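Local coordinates for phosphate-binding protein (Xanthomonas axonopodis pv. citri, PDB 5UB3), which probably acts as a periplasmic receptor of the phosphonate-binding family, paired with a diguanylate cyclase, and is seen here with chloride bound, at residues Leu132-Arg136 with Asn137-Cys141; Gln266-Ser269 with Ala270-Arg274. All coordinates share one frame; numbering follows the deposited sequence.

Contact 1: Leu132-Arg136 with Asn137-Cys141; sequences LELLR and NGIAC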
loop_
_atom_site.group_PDB
_atom_site.type_symbol
_atom_site.label_atom_id
_atom_site.label_comp_id
_atom_site.label_asym_id
_atom_site.label_seq_id
_atom_site.Cartn_x
_atom_site.Cartn_y
_atom_site.Cartn_z
ATOM N N LEU A 132 -4.118 12.917 2.058
ATOM C CA LEU A 132 -5.379 13.062 2.767
ATOM C C LEU A 132 -5.165 13.952 3.971
ATOM O O LEU A 132 -5.979 14.817 4.228
ATOM C CB LEU A 132 -5.928 11.691 3.224
ATOM C CG LEU A 132 -7.212 11.731 3.981
ATOM C CD1 LEU A 132 -8.267 12.432 3.135
ATOM C CD2 LEU A 132 -7.596 10.298 4.318
ATOM N N GLU A 133 -4.083 13.702 4.700
ATOM C CA GLU A 133 -3.800 14.463 5.892
ATOM C C GLU A 133 -3.682 15.942 5.588
ATOM O O GLU A 133 -4.150 16.778 6.353
ATOM C CB GLU A 133 -2.574 13.954 6.608
ATOM C CG GLU A 133 -2.552 14.322 8.085
ATOM C CD GLU A 133 -3.447 13.442 8.966
ATOM O OE1 GLU A 133 -4.313 12.684 8.444
ATOM O OE2 GLU A 133 -3.232 13.549 10.182
ATOM N N LEU A 134 -3.062 16.266 4.476
ATOM C CA LEU A 134 -2.870 17.636 4.135
ATOM C C LEU A 134 -4.212 18.246 3.785
ATOM O O LEU A 134 -4.504 19.373 4.180
ATOM C CB LEU A 134 -1.849 17.788 3.003
ATOM C CG LEU A 134 -0.417 17.390 3.345
ATOM C CD1 LEU A 134 0.409 17.604 2.086
ATOM C CD2 LEU A 134 0.175 18.090 4.521
ATOM N N LEU A 135 -5.039 17.504 3.070
ATOM C CA LEU A 135 -6.347 18.007 2.751
ATOM C C LEU A 135 -7.169 18.361 3.993
ATOM O O LEU A 135 -7.753 19.453 4.068
ATOM C CB LEU A 135 -7.122 17.040 1.862
ATOM C CG LEU A 135 -6.742 16.968 0.408
ATOM C CD1 LEU A 135 -7.478 15.778 -0.133
ATOM C CD2 LEU A 135 -7.098 18.180 -0.452
ATOM N N ARG A 136 -7.169 17.463 4.956
ATOM C CA ARG A 136 -7.938 17.665 6.188
ATOM C C ARG A 136 -7.497 18.908 6.925
ATOM O O ARG A 136 -8.319 19.563 7.532
ATOM C CB ARG A 136 -7.803 16.460 7.141
ATOM C CG ARG A 136 -8.576 15.244 6.663
ATOM C CD ARG A 136 -7.966 14.003 7.263
ATOM N NE ARG A 136 -8.849 12.862 7.110
ATOM C CZ ARG A 136 -8.635 11.668 7.662
ATOM N NH1 ARG A 136 -7.552 11.411 8.364
ATOM N NH2 ARG A 136 -9.530 10.713 7.510
ATOM N N ASN A 137 -6.204 19.231 6.838
ATOM C CA ASN A 137 -5.645 20.394 7.505
ATOM C C ASN A 137 -5.568 21.649 6.644
ATOM O O ASN A 137 -4.993 22.649 7.067
ATOM C CB ASN A 137 -4.286 20.002 8.077
ATOM C CG ASN A 137 -4.436 19.084 9.286
ATOM O OD1 ASN A 137 -4.603 19.538 10.434
ATOM N ND2 ASN A 137 -4.437 17.789 9.023
ATOM N N GLY A 138 -6.141 21.607 5.448
ATOM C CA GLY A 138 -6.201 22.755 4.589
ATOM C C GLY A 138 -4.866 23.195 4.066
ATOM O O GLY A 138 -4.688 24.372 3.704
ATOM N N ILE A 139 -3.919 22.264 4.006
ATOM C CA ILE A 139 -2.553 22.569 3.621
ATOM C C ILE A 139 -2.453 22.265 2.116
ATOM O O ILE A 139 -2.428 21.079 1.679
ATOM C CB ILE A 139 -1.541 21.742 4.402
ATOM C CG1 ILE A 139 -1.563 22.159 5.864
ATOM C CG2 ILE A 139 -0.163 21.883 3.800
ATOM C CD1 ILE A 139 -0.741 21.279 6.758
ATOM N N ALA A 140 -2.384 23.316 1.313
ATOM C CA ALA A 140 -2.257 23.138 -0.116
ATOM C C ALA A 140 -0.910 22.479 -0.441
ATOM O O ALA A 140 0.118 22.742 0.203
ATOM C CB ALA A 140 -2.403 24.471 -0.823
ATOM N N CYS A 141 -0.943 21.584 -1.408
ATOM C CA CYS A 141 0.249 20.861 -1.754
ATOM C C CYS A 141 0.260 20.587 -3.228
ATOM O O CYS A 141 -0.333 19.631 -3.688
ATOM C CB CYS A 141 0.335 19.588 -0.922
ATOM S SG CYS A 141 2.030 18.888 -0.977
HETATM O O HOH W 1 -4.557 15.766 11.122
#
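Leu134 lays its two methyls on the chain that leaves the helix: CD1 touches Cys141 CB at 3.6 Å, while the Leu134 and Ile139 side chains cross at an angle, CD2 coming within 3.9 Å of Ile139 CG2. With CG anti to the carbonyl carbon (chi1 -66°), the leucine branches fall over this returning segment, and Leu111 packs on the same side chain. On another side of the helix end, Asn137 folds back over the last turn. Its ND2 donates an almost straight bond to Glu133 O (2.9 Å, 176° at the hydrogen), and Asn137 N reaches the same oxygen from the opposite face of the carbonyl plane, so two donors grip one acceptor. A water accepts from Asn137 ND2 and donates to Glu133 OE2, which also bonds His204; Glu133 OE1 forms a long, weak salt bridge with Arg136 NH1 (3.5 Å). The guanidinium of Arg136 is in turn backed on one face by Leu132 CD2. Gly138, at positive phi (68°), reverses the chain: Ile139 N bonds Leu134 O at 3.0 Å and Gly138 N bonds Leu135 O at 3.0 Å. This pair of bonds, with Gly138 as the C' residue, is the Schellman motif that ends helix 124-136 and leads into strand 141-143.

Contact 2: Gln266-Ser269 with Ala270-Arg274; sequences QELS and AGVQR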
loop_
_atom_site.group_PDB
_atom_site.type_symbol
_atom_site.label_atom_id
_atom_site.label_comp_id
_atom_site.label_asym_id
_atom_site.label_seq_id
_atom_site.Cartn_x
_atom_site.Cartn_y
_atom_site.Cartn_z
ATOM N N GLN A 266 -14.299 1.563 4.440
ATOM C CA GLN A 266 -15.198 2.564 3.881
ATOM C C GLN A 266 -14.679 4.015 4.184
ATOM O O GLN A 266 -14.676 4.885 3.289
ATOM C CB GLN A 266 -16.621 2.289 4.381
ATOM C CG GLN A 266 -17.705 3.049 3.666
ATOM C CD GLN A 266 -17.631 4.526 3.992
ATOM O OE1 GLN A 266 -17.655 4.898 5.157
ATOM N NE2 GLN A 266 -17.492 5.373 2.972
ATOM N N GLU A 267 -14.204 4.257 5.398
ATOM C CA GLU A 267 -13.680 5.609 5.745
ATOM C C GLU A 267 -12.416 5.911 4.942
ATOM O O GLU A 267 -12.229 7.015 4.437
ATOM C CB GLU A 267 -13.368 5.708 7.194
ATOM C CG GLU A 267 -14.636 5.766 7.998
ATOM C CD GLU A 267 -14.405 5.606 9.497
ATOM O OE1 GLU A 267 -13.239 5.486 9.928
ATOM O OE2 GLU A 267 -15.417 5.600 10.237
ATOM N N LEU A 268 -11.565 4.900 4.826
ATOM C CA LEU A 268 -10.353 5.041 4.048
ATOM C C LEU A 268 -10.702 5.262 2.608
ATOM O O LEU A 268 -10.179 6.190 1.967
ATOM C CB LEU A 268 -9.454 3.830 4.222
ATOM C CG LEU A 268 -8.260 3.738 3.271
ATOM C CD1 LEU A 268 -7.353 4.950 3.394
ATOM C CD2 LEU A 268 -7.496 2.484 3.599
ATOM N N SER A 269 -11.599 4.450 2.067
ATOM C CA SER A 269 -12.060 4.675 0.726
ATOM C C SER A 269 -12.580 6.115 0.484
ATOM O O SER A 269 -12.203 6.768 -0.489
ATOM C CB SER A 269 -13.106 3.681 0.344
ATOM O OG SER A 269 -13.389 3.935 -0.993
ATOM N N ALA A 270 -13.386 6.638 1.386
ATOM C CA ALA A 270 -13.857 8.044 1.255
ATOM C C ALA A 270 -12.648 8.987 1.190
ATOM O O ALA A 270 -12.594 9.879 0.375
ATOM C CB ALA A 270 -14.742 8.423 2.407
ATOM N N GLY A 271 -11.666 8.735 2.014
ATOM C CA GLY A 271 -10.486 9.575 2.048
ATOM C C GLY A 271 -9.668 9.512 0.792
ATOM O O GLY A 271 -9.192 10.515 0.301
ATOM N N VAL A 272 -9.486 8.300 0.279
ATOM C CA VAL A 272 -8.832 8.087 -1.008
ATOM C C VAL A 272 -9.603 8.778 -2.098
ATOM O O VAL A 272 -8.987 9.388 -2.955
ATOM C CB VAL A 272 -8.690 6.564 -1.318
ATOM C CG1 VAL A 272 -8.327 6.301 -2.773
ATOM C CG2 VAL A 272 -7.661 5.963 -0.360
ATOM N N GLN A 273 -10.953 8.660 -2.089
ATOM C CA GLN A 273 -11.743 9.279 -3.155
ATOM C C GLN A 273 -11.531 10.775 -3.103
ATOM O O GLN A 273 -11.434 11.429 -4.112
ATOM C CB GLN A 273 -13.260 8.981 -3.016
ATOM C CG GLN A 273 -14.111 9.529 -4.144
ATOM C CD GLN A 273 -13.720 8.903 -5.470
ATOM O OE1 GLN A 273 -13.122 9.549 -6.364
ATOM N NE2 GLN A 273 -13.965 7.632 -5.560
ATOM N N ARG A 274 -11.478 11.303 -1.909
ATOM C CA ARG A 274 -11.275 12.746 -1.747
ATOM C C ARG A 274 -9.941 13.172 -2.292
ATOM O O ARG A 274 -9.828 14.228 -2.955
ATOM C CB ARG A 274 -11.376 13.097 -0.290
ATOM C CG ARG A 274 -11.245 14.565 -0.002
ATOM C CD ARG A 274 -11.247 14.784 1.499
ATOM N NE ARG A 274 -11.176 16.190 1.826
ATOM C CZ ARG A 274 -11.199 16.687 3.062
ATOM N NH1 ARG A 274 -11.273 15.918 4.151
ATOM N NH2 ARG A 274 -11.144 17.978 3.193
#
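The backbone of 266-274 is one unbroken stretch of alpha-helix, in which Ala270, Gly271, Val272 and Gln273 each donate their N-H to the carbonyl four residues earlier. It belongs to helix 259-277, the last helix of this periplasmic binding protein, and the helical repeat puts residues four apart on the same face. The bond from Val272 N to Leu268 O is short, at 2.8 Å, and nearly straight, with 169° at the hydrogen.

Leu268 and Val272, one turn apart, form the buried side. Leu268 carries its CG anti to the backbone N (chi1 170°), which places the branch, and from there CD1 meets Val272 CG2 at 3.9 Å, the two side chains crossing at a slant. The same Val272 methyl also rests against the backbone, 3.4 Å from Leu268 O. Beyond this pair lie two other helices: Thr67 and Leu129 meet Leu268, whereas Leu72 and Leu128 meet Val272, so the buried side is wedged between helices 67-75 and 124-136.

Ser269 faces helix 67-75 by a polar route, its hydroxyl being hydrogen-bonded to Gln75 NE2. That cross-helix bond lies beside apolar packing, since Gln75 also touches Val272.

On the exposed side, Gln266 bends at chi2 (-69°), which turns its amide along the helix toward the next turn. The methyl of Ala270 sits over the backbone there, with CB 3.5 Å from Glu267 O, and the Gln266 amide reaches the same methyl through NE2, 4.1 Å from Ala270 CB.

Contact 1 closes one helix and contact 2 runs through the middle of another, and the two helices pack against each other with the contact centres about 14 Å apart. Leu132 bridges them: its CD1 lies 3.5 Å from Gly271 O, where the glycine offers only backbone. Farther along, the extended Arg274 runs beside the end of helix 124-136, its NH1 3.7 Å from Arg136 CG and its NH2 3.8 Å from Leu135 O, packing contacts rather than hydrogen bonds. Helix 259-277 thus meets helix 124-136 at several points, from Leu268 and Val272 to Arg274 at the end that contact 1 closes, and meets helix 67-75 through Leu268, Ser269 and Val272.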